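Local coordinates for protein diacylglycerol lipase (Aspergillus oryzae, PDB 5XK2) that probably hydrolyses mono- and diacylglycerols, as a fungal class 3 lipase of the alpha/beta-hydrolase fold, here in a closed conformation, at residues 228-231 with 232-235. Residues are numbered along the deposited sequence; the frame is centred on the assembly and turned at random.
Sequences TAPD and NTTV
Thr233 reaches back across a tight reversal of the chain to donate a hydrogen bond from its hydroxyl to the carbonyl oxygen of Pro230, a worked example of a side chain closing a turn. Thr233 OG1 lies 2.8 Å from Pro230 O, and the donor sits 30° off the carbonyl plane with a C=O...donor angle of 130°. Thr233 can do this because OG1 lies between its own backbone N and carbonyl carbon (chi1 67°). A water adds a second grip on the same acceptor, donating to Pro230 O at 2.8 Å and, less closely, to Thr233 O at 3.2 Å, and so ties the two backbone carbonyls together.

Residues 230-233 form a beta turn close to type II, with Asp231 in a polyproline-II-like conformation and Asn232 at positive phi; the side-chain bond, not a backbone one, closes it. The turn belongs to the long connection between the antiparallel strands 224-227 and 240-243, at one border of the central alpha/beta-hydrolase sheet. The Asp231 side chain starts out away from residues 232-235, and its OD2 is hydrogen-bonded to His266.

In van der Waals packing, the Pro230 ring and the Thr233 side chain cross at about a right angle, with Pro230 CB 3.9 Å from Thr233 CG2. Farther along, buried Ala229 CB meets Val235 CG2 at 3.8 Å, while the Val235 side chain also packs on Phe272.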
ATOM      1  N   THR A 228      -7.042  21.756   4.840  1.00  8.48           N
ATOM      2  CA  THR A 228      -7.899  21.659   3.648  1.00  8.48           C
ATOM      3  C   THR A 228      -7.294  22.242   2.359  1.00 12.01           C
ATOM      4  O   THR A 228      -8.006  22.460   1.385  1.00 16.50           O
ATOM      5  CB  THR A 228      -9.279  22.277   3.926  1.00 13.01           C
ATOM      6  OG1 THR A 228      -9.126  23.571   4.515  1.00 12.35           O
ATOM      7  CG2 THR A 228     -10.063  21.367   4.865  1.00 12.02           C
ATOM      8  N   ALA A 229      -6.015  22.579   2.367  1.00 11.38           N
ATOM      9  CA  ALA A 229      -5.358  23.030   1.139  1.00 10.34           C
ATOM     10  C   ALA A 229      -5.239  21.904   0.101  1.00 11.50           C
ATOM     11  O   ALA A 229      -5.066  20.747   0.474  1.00 13.44           O
ATOM     12  CB  ALA A 229      -3.975  23.570   1.482  1.00 13.79           C
ATOM     13  N   PRO A 230      -5.268  22.239  -1.201  1.00 10.72           N
ATOM     14  CA  PRO A 230      -4.975  21.227  -2.220  1.00 10.25           C
ATOM     15  C   PRO A 230      -3.544  20.673  -2.088  1.00 10.75           C
ATOM     16  O   PRO A 230      -2.630  21.356  -1.565  1.00 11.25           O
ATOM     17  CB  PRO A 230      -5.132  21.992  -3.545  1.00 13.89           C
ATOM     18  CG  PRO A 230      -5.992  23.163  -3.212  1.00 17.82           C
ATOM     19  CD  PRO A 230      -5.604  23.546  -1.801  1.00 10.58           C
ATOM     20  N   ASP A 231      -3.339  19.455  -2.586  1.00 11.19           N
ATOM     21  CA  ASP A 231      -1.994  18.893  -2.684  1.00 10.50           C
ATOM     22  C   ASP A 231      -1.004  19.838  -3.360  1.00 10.77           C
ATOM     23  O   ASP A 231      -1.343  20.483  -4.354  1.00 10.53           O
ATOM     24  CB  ASP A 231      -1.980  17.607  -3.514  1.00 11.02           C
ATOM     25  CG  ASP A 231      -2.792  16.481  -2.913  1.00 17.39           C
ATOM     26  OD1 ASP A 231      -3.187  16.551  -1.734  1.00 15.32           O
ATOM     27  OD2 ASP A 231      -3.015  15.503  -3.661  1.00 15.20           O
ATOM     28  N   ASN A 232       0.210  19.899  -2.816  1.00 10.51           N
ATOM     29  CA  ASN A 232       1.337  20.594  -3.458  1.00 10.80           C
ATOM     30  C   ASN A 232       1.023  22.058  -3.666  1.00 11.68           C
ATOM     31  O   ASN A 232       1.257  22.622  -4.738  1.00 10.86           O
ATOM     32  CB  ASN A 232       1.688  19.918  -4.781  1.00 11.16           C
ATOM     33  CG  ASN A 232       3.116  20.183  -5.229  1.00 11.83           C
ATOM     34  OD1 ASN A 232       3.919  20.791  -4.510  1.00 12.79           O
ATOM     35  ND2 ASN A 232       3.445  19.704  -6.420  1.00 12.57           N
ATOM     36  N   THR A 233       0.460  22.673  -2.626  1.00 11.59           N
ATOM     37  CA  THR A 233       0.234  24.106  -2.638  1.00  9.38           C
ATOM     38  C   THR A 233       0.643  24.681  -1.292  1.00 12.53           C
ATOM     39  O   THR A 233       0.727  23.963  -0.310  1.00 14.61           O
ATOM     40  CB  THR A 233      -1.250  24.491  -2.913  1.00 11.81           C
ATOM     41  OG1 THR A 233      -2.075  24.076  -1.811  1.00 13.99           O
ATOM     42  CG2 THR A 233      -1.746  23.874  -4.220  1.00 12.15           C
ATOM     43  N   THR A 234       0.858  25.989  -1.260  1.00 12.42           N
ATOM     44  CA  THR A 234       1.204  26.664  -0.011  1.00 14.35           C
ATOM     45  C   THR A 234      -0.028  26.732   0.877  1.00 11.60           C
ATOM     46  O   THR A 234      -1.057  27.245   0.467  1.00 14.60           O
ATOM     47  CB  THR A 234       1.733  28.082  -0.279  1.00 20.84           C
ATOM     48  OG1 THR A 234       2.953  27.995  -1.028  1.00 20.01           O
ATOM     49  CG2 THR A 234       1.988  28.830   1.046  1.00 22.04           C
ATOM     50  N   VAL A 235       0.082  26.206   2.095  1.00 11.91           N
ATOM     51  CA  VAL A 235      -1.026  26.211   3.042  1.00 10.82           C
ATOM     52  C   VAL A 235      -1.094  27.562   3.736  1.00 10.06           C
ATOM     53  O   VAL A 235      -0.074  28.051   4.205  1.00 14.42           O
ATOM     54  CB  VAL A 235      -0.853  25.079   4.105  1.00  9.12           C
ATOM     55  CG1 VAL A 235      -1.990  25.089   5.116  1.00 10.84           C
ATOM     56  CG2 VAL A 235      -0.759  23.704   3.414  1.00 13.50           C
TER
HETATM   57  O   HOH W   1      -0.953  21.446   0.620  1.00 17.85           O